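Glycerate dehydrogenase/glyoxylate reductase (Thermus thermophilus, PDB 2CUK) probably catalyses the NAD(P)H-dependent reduction of hydroxypyruvate and glyoxylate, as a member of the D-isomer specific 2-hydroxyacid dehydrogenase family. Local coordinates at residues A[171-176]-A[182-187]; A[189-194]-A[213-218]. All coordinates share one frame; numbering follows the deposited sequence.

Contact 1 (A[171-176]-A[182-187]); sequences VYHART and YPFLSL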
loop_
_atom_site.group_PDB
_atom_site.type_symbol
_atom_site.label_atom_id
_atom_site.label_comp_id
_atom_site.label_asym_id
_atom_site.label_seq_id
_atom_site.Cartn_x
_atom_site.Cartn_y
_atom_site.Cartn_z
ATOM N N VAL A 171 -1.156 -17.430 10.496
ATOM C CA VAL A 171 -0.750 -18.206 11.663
ATOM C C VAL A 171 -0.273 -17.176 12.673
ATOM O O VAL A 171 -0.026 -16.021 12.310
ATOM C CB VAL A 171 0.402 -19.196 11.342
ATOM C CG1 VAL A 171 -0.028 -20.157 10.249
ATOM C CG2 VAL A 171 1.648 -18.431 10.926
ATOM N N TYR A 172 -0.145 -17.563 13.936
ATOM C CA TYR A 172 0.299 -16.594 14.926
ATOM C C TYR A 172 0.907 -17.186 16.181
ATOM O O TYR A 172 0.724 -18.363 16.494
ATOM C CB TYR A 172 -0.870 -15.682 15.323
ATOM C CG TYR A 172 -1.870 -16.314 16.275
ATOM C CD1 TYR A 172 -1.832 -16.037 17.645
ATOM C CD2 TYR A 172 -2.846 -17.190 15.808
ATOM C CE1 TYR A 172 -2.750 -16.617 18.527
ATOM C CE2 TYR A 172 -3.764 -17.779 16.677
ATOM C CZ TYR A 172 -3.713 -17.489 18.033
ATOM O OH TYR A 172 -4.629 -18.069 18.888
ATOM N N HIS A 173 1.651 -16.346 16.886
ATOM C CA HIS A 173 2.259 -16.722 18.147
ATOM C C HIS A 173 1.915 -15.595 19.104
ATOM O O HIS A 173 1.867 -14.434 18.706
ATOM C CB HIS A 173 3.776 -16.843 18.036
ATOM C CG HIS A 173 4.451 -17.057 19.355
ATOM N ND1 HIS A 173 4.268 -18.198 20.107
ATOM C CD2 HIS A 173 5.252 -16.248 20.090
ATOM C CE1 HIS A 173 4.924 -18.082 21.248
ATOM N NE2 HIS A 173 5.529 -16.908 21.264
ATOM N N ALA A 174 1.664 -15.940 20.359
ATOM C CA ALA A 174 1.334 -14.947 21.374
ATOM C C ALA A 174 1.587 -15.584 22.732
ATOM O O ALA A 174 1.724 -16.806 22.830
ATOM C CB ALA A 174 -0.123 -14.523 21.244
ATOM N N ARG A 175 1.656 -14.763 23.774
ATOM C CA ARG A 175 1.910 -15.297 25.108
ATOM C C ARG A 175 0.791 -16.261 25.539
ATOM O O ARG A 175 0.954 -17.122 26.397
ATOM C CB ARG A 175 1.979 -14.123 26.086
ATOM C CG ARG A 175 3.001 -13.044 25.697
ATOM C CD ARG A 175 4.357 -13.621 25.264
ATOM N NE ARG A 175 4.664 -13.189 23.894
ATOM C CZ ARG A 175 5.806 -13.609 23.334
ATOM N NH1 ARG A 175 6.639 -14.383 24.004
ATOM N NH2 ARG A 175 6.088 -13.248 22.078
ATOM N N THR A 176 -0.382 -16.042 24.926
ATOM C CA THR A 176 -1.555 -16.860 25.192
ATOM C C THR A 176 -2.384 -17.061 23.926
ATOM O O THR A 176 -2.671 -16.129 23.185
ATOM C CB THR A 176 -2.395 -16.157 26.259
ATOM O OG1 THR A 176 -1.611 -16.001 27.443
ATOM C CG2 THR A 176 -3.631 -16.998 26.591
ATOM N N TYR A 182 -7.151 -19.558 13.341
ATOM C CA TYR A 182 -5.788 -19.584 12.814
ATOM C C TYR A 182 -4.908 -20.484 13.670
ATOM O O TYR A 182 -5.084 -20.565 14.885
ATOM C CB TYR A 182 -5.155 -18.188 12.822
ATOM C CG TYR A 182 -6.049 -17.053 12.376
ATOM C CD1 TYR A 182 -6.592 -17.019 11.090
ATOM C CD2 TYR A 182 -6.324 -15.994 13.234
ATOM C CE1 TYR A 182 -7.387 -15.949 10.675
ATOM C CE2 TYR A 182 -7.115 -14.928 12.833
ATOM C CZ TYR A 182 -7.640 -14.908 11.557
ATOM O OH TYR A 182 -8.410 -13.833 11.174
ATOM N N PRO A 183 -3.950 -21.178 13.042
ATOM C CA PRO A 183 -3.045 -22.064 13.779
ATOM C C PRO A 183 -2.166 -21.284 14.758
ATOM O O PRO A 183 -1.569 -20.271 14.392
ATOM C CB PRO A 183 -2.223 -22.711 12.668
ATOM C CG PRO A 183 -3.200 -22.788 11.538
ATOM C CD PRO A 183 -3.854 -21.422 11.592
ATOM N N PHE A 184 -2.106 -21.750 16.003
ATOM C CA PHE A 184 -1.286 -21.117 17.034
ATOM C C PHE A 184 0.053 -21.860 17.042
ATOM O O PHE A 184 0.091 -23.074 17.247
ATOM C CB PHE A 184 -1.959 -21.245 18.405
ATOM C CG PHE A 184 -1.170 -20.635 19.530
ATOM C CD1 PHE A 184 -1.171 -19.262 19.733
ATOM C CD2 PHE A 184 -0.414 -21.435 20.379
ATOM C CE1 PHE A 184 -0.433 -18.688 20.767
ATOM C CE2 PHE A 184 0.329 -20.875 21.415
ATOM C CZ PHE A 184 0.320 -19.495 21.610
ATOM N N LEU A 185 1.145 -21.136 16.824
ATOM C CA LEU A 185 2.467 -21.757 16.776
ATOM C C LEU A 185 3.442 -21.171 17.788
ATOM O O LEU A 185 3.218 -20.095 18.341
ATOM C CB LEU A 185 3.065 -21.592 15.369
ATOM C CG LEU A 185 2.194 -21.966 14.166
ATOM C CD1 LEU A 185 2.891 -21.566 12.862
ATOM C CD2 LEU A 185 1.908 -23.458 14.187
ATOM N N SER A 186 4.529 -21.897 18.033
ATOM C CA SER A 186 5.570 -21.412 18.928
ATOM C C SER A 186 6.300 -20.379 18.072
ATOM O O SER A 186 6.165 -20.390 16.846
ATOM C CB SER A 186 6.535 -22.543 19.295
ATOM O OG SER A 186 7.240 -22.989 18.146
ATOM N N LEU A 187 7.068 -19.492 18.693
ATOM C CA LEU A 187 7.792 -18.486 17.923
ATOM C C LEU A 187 8.730 -19.169 16.934
ATOM O O LEU A 187 8.850 -18.753 15.783
ATOM C CB LEU A 187 8.593 -17.568 18.849
ATOM C CG LEU A 187 9.437 -16.495 18.149
ATOM C CD1 LEU A 187 8.561 -15.648 17.237
ATOM C CD2 LEU A 187 10.117 -15.632 19.189
HETATM O O HOH W 1 -5.806 -19.847 17.525
#

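Contact 2 (A[189-194]-A[213-218]); sequences ELLKEA and RERLFA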
loop_
_atom_site.group_PDB
_atom_site.type_symbol
_atom_site.label_atom_id
_atom_site.label_comp_id
_atom_site.label_asym_id
_atom_site.label_seq_id
_atom_site.Cartn_x
_atom_site.Cartn_y
_atom_site.Cartn_z
ATOM N N GLU A 189 8.525 -22.223 15.402
ATOM C CA GLU A 189 7.857 -22.733 14.203
ATOM C C GLU A 189 7.307 -21.610 13.307
ATOM O O GLU A 189 7.292 -21.705 12.088
ATOM C CB GLU A 189 6.734 -23.696 14.608
ATOM C CG GLU A 189 5.915 -24.170 13.402
ATOM C CD GLU A 189 5.157 -25.437 13.738
ATOM O OE1 GLU A 189 4.575 -25.506 14.815
ATOM O OE2 GLU A 189 5.071 -26.311 12.873
ATOM N N LEU A 190 6.811 -20.529 13.941
ATOM C CA LEU A 190 6.307 -19.448 13.099
ATOM C C LEU A 190 7.401 -18.864 12.199
ATOM O O LEU A 190 7.211 -18.639 11.011
ATOM C CB LEU A 190 5.743 -18.357 14.009
ATOM C CG LEU A 190 5.430 -17.065 13.250
ATOM C CD1 LEU A 190 3.959 -16.662 13.368
ATOM C CD2 LEU A 190 6.243 -15.871 13.751
ATOM N N LEU A 191 8.573 -18.583 12.807
ATOM C CA LEU A 191 9.670 -18.021 12.027
ATOM C C LEU A 191 10.079 -18.965 10.902
ATOM O O LEU A 191 10.539 -18.557 9.844
ATOM C CB LEU A 191 10.866 -17.795 12.961
ATOM C CG LEU A 191 10.571 -16.808 14.091
ATOM C CD1 LEU A 191 11.783 -16.600 15.002
ATOM C CD2 LEU A 191 10.183 -15.423 13.576
ATOM N N LYS A 192 9.914 -20.259 11.137
ATOM C CA LYS A 192 10.299 -21.273 10.171
ATOM C C LYS A 192 9.341 -21.410 8.992
ATOM O O LYS A 192 9.775 -21.597 7.857
ATOM C CB LYS A 192 10.424 -22.622 10.885
ATOM C CG LYS A 192 10.672 -23.814 9.978
ATOM C CD LYS A 192 10.697 -25.105 10.790
ATOM C CE LYS A 192 10.910 -26.318 9.906
ATOM N NZ LYS A 192 12.199 -26.238 9.165
ATOM N N GLU A 193 8.044 -21.305 9.260
ATOM C CA GLU A 193 7.033 -21.475 8.220
ATOM C C GLU A 193 6.485 -20.204 7.560
ATOM O O GLU A 193 5.921 -20.264 6.469
ATOM C CB GLU A 193 5.861 -22.284 8.793
ATOM C CG GLU A 193 4.686 -22.461 7.834
ATOM C CD GLU A 193 3.503 -23.168 8.474
ATOM O OE1 GLU A 193 3.615 -24.377 8.772
ATOM O OE2 GLU A 193 2.459 -22.513 8.684
ATOM N N ALA A 194 6.658 -19.059 8.210
ATOM C CA ALA A 194 6.128 -17.799 7.689
ATOM C C ALA A 194 6.876 -17.172 6.514
ATOM O O ALA A 194 8.104 -17.140 6.482
ATOM C CB ALA A 194 6.024 -16.791 8.819
ATOM N N ARG A 213 19.729 -11.383 15.899
ATOM C CA ARG A 213 20.452 -11.975 14.783
ATOM C C ARG A 213 20.064 -13.427 14.515
ATOM O O ARG A 213 19.873 -13.816 13.362
ATOM C CB ARG A 213 21.965 -11.864 15.027
ATOM C CG ARG A 213 22.823 -12.435 13.907
ATOM C CD ARG A 213 24.313 -12.126 14.103
ATOM N NE ARG A 213 24.608 -10.702 13.940
ATOM C CZ ARG A 213 24.628 -9.814 14.930
ATOM N NH1 ARG A 213 24.380 -10.193 16.178
ATOM N NH2 ARG A 213 24.882 -8.538 14.668
ATOM N N GLU A 214 19.937 -14.229 15.570
ATOM C CA GLU A 214 19.580 -15.638 15.405
ATOM C C GLU A 214 18.174 -15.848 14.861
ATOM O O GLU A 214 17.957 -16.708 14.009
ATOM C CB GLU A 214 19.727 -16.397 16.728
ATOM C CG GLU A 214 19.804 -15.503 17.942
ATOM C CD GLU A 214 21.123 -14.751 18.029
ATOM O OE1 GLU A 214 21.176 -13.733 18.751
ATOM O OE2 GLU A 214 22.106 -15.186 17.385
ATOM N N ARG A 215 17.216 -15.067 15.345
ATOM C CA ARG A 215 15.848 -15.216 14.876
ATOM C C ARG A 215 15.647 -14.681 13.459
ATOM O O ARG A 215 14.872 -15.247 12.687
ATOM C CB ARG A 215 14.877 -14.547 15.852
ATOM C CG ARG A 215 14.844 -15.231 17.212
ATOM C CD ARG A 215 13.540 -15.002 17.941
ATOM N NE ARG A 215 13.480 -15.777 19.179
ATOM C CZ ARG A 215 14.005 -15.393 20.337
ATOM N NH1 ARG A 215 14.635 -14.230 20.439
ATOM N NH2 ARG A 215 13.913 -16.186 21.395
ATOM N N LEU A 216 16.353 -13.605 13.111
ATOM C CA LEU A 216 16.240 -13.025 11.777
ATOM C C LEU A 216 16.742 -14.008 10.727
ATOM O O LEU A 216 16.118 -14.183 9.679
ATOM C CB LEU A 216 17.028 -11.712 11.690
ATOM C CG LEU A 216 16.416 -10.511 12.424
ATOM C CD1 LEU A 216 17.416 -9.372 12.479
ATOM C CD2 LEU A 216 15.136 -10.069 11.713
ATOM N N PHE A 217 17.870 -14.654 11.009
ATOM C CA PHE A 217 18.422 -15.626 10.076
ATOM C C PHE A 217 17.721 -16.976 10.185
ATOM O O PHE A 217 17.990 -17.886 9.407
ATOM C CB PHE A 217 19.930 -15.765 10.295
ATOM C CG PHE A 217 20.724 -14.640 9.695
ATOM C CD1 PHE A 217 20.939 -14.584 8.322
ATOM C CD2 PHE A 217 21.236 -13.624 10.495
ATOM C CE1 PHE A 217 21.654 -13.529 7.747
ATOM C CE2 PHE A 217 21.953 -12.560 9.935
ATOM C CZ PHE A 217 22.163 -12.514 8.555
ATOM N N ALA A 218 16.806 -17.098 11.145
ATOM C CA ALA A 218 16.042 -18.330 11.309
ATOM C C ALA A 218 14.828 -18.218 10.391
ATOM O O ALA A 218 14.207 -19.215 10.033
ATOM C CB ALA A 218 15.594 -18.505 12.758
HETATM O O HOH W 2 12.952 -20.457 7.837
#

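Contact 1 (A[171-176]-A[182-187])
The carbonyl O of Leu-185 takes the ring N-H of His-173, ND1 to O 2.8 Å, on a lone pair in the carbonyl plane and near the plane of the imidazole. Residues 171-173 end an edge strand, 169-173, of the parallel sheet in the NAD-binding Rossmann domain, and 182-187 run along its outer side and lead into helix 187-193. A single beta bridge joins Tyr-172 to Phe-184: the N-H of Tyr-172 reaches O of Pro-183 at 3.1 Å, and the N-H of Leu-185 returns to O of Tyr-172 at 2.8 Å, almost straight (174°). The other edge of the strand bonds to Leu-147, Leu-149 and Gly-151, so the loop pairs with the strand's outer edge at this one bridge.

Beside the bridge the rings of Tyr-172 and Phe-184 form an offset edge-to-face pair, planes at 71° and centroids 5.2 Å apart. Phe-184 brings its CD1 edge to the tyrosine face, while its far rim, at CZ, meets O of Ala-174. Although CB of Tyr-172 points away from the loop, CG lies between the backbone N and the carbonyl carbon (chi1 77°), which swings the ring back beside Phe-184. Its hydroxyl is held by the backbone N-H of Lys-178 and by a water that lies between it and O of Tyr-182, tying the phenol to the turn between the segments.

His-173 extends along the loop instead, with CG anti to the backbone N, and the bond from ND1 restrains rotation of its ring. CB of Leu-187 makes a CH-pi contact over one face of the imidazole, while Leu-185 packs against Val-171, its CD1 3.8 Å from the valine CB.

Contact 2 (A[189-194]-A[213-218])
Leu-191 points from its helix toward 213-218 and lays a single methyl, CD1, against the aliphatic part of Arg-215. The two side chains approach at a slant, and the methyl meets the length of the arginine chain rather than its charged end: CD1 lies 3.8 Å from both CB and CD of Arg-215, with CG at 4.0 Å. An extended course from CG to NE lays these methylenes out beside the leucine and carries the guanidinium beyond it. There NH1 bonds to the carbonyl O of Leu-210, which gives the polar end of the chain a backbone partner while its stem does the apolar work. On the leucine side, CG lies anti to the carbonyl carbon (chi1 -61°) and CD1 continues the extended line (chi2 -180°), placing that methyl at the arginine.

The helices concerned, 187-193 and 213-216, lie on the connections that precede strands 196-199 and 224-227, neighbouring parallel strands of the Rossmann domain. Their contact is small, burying 149 Å² in total, and joins the two connections through few atoms. Leu-191 also touches Met-219, just past the second segment, whereas Leu-216 turns away to pack on helix 236-243.

A second meeting place is polar and made by the backbone. Ala-218 stands beside the last turn of helix 187-193, and a water donates to its carbonyl O at 2.8 Å. The same water reaches O of Lys-192 through a weak bond of 3.4 Å, while the lysine side chain leads away from the opposing segment.

From the N terminus, the chain leaves strand 169-173, and the five residues between segments 171-176 and 182-187 turn it back along the strand's outer side, so that contact 1 closes a short loop. It then enters helix 187-193, passes through strand 196-199 and reaches helix 213-216, where contact 2 closes a wider loop. The contacts follow in series, neither nested nor crossed, with centres about 13 Å apart. Helix 187-193 connects them: Leu-190 packs on Val-171, with CD1 3.8 Å from the valine CG2, while Leu-187 CD2 lies 3.4 Å from Arg-215 NE. Together they link the edge strand, its following loop and two successive connections of the Rossmann domain.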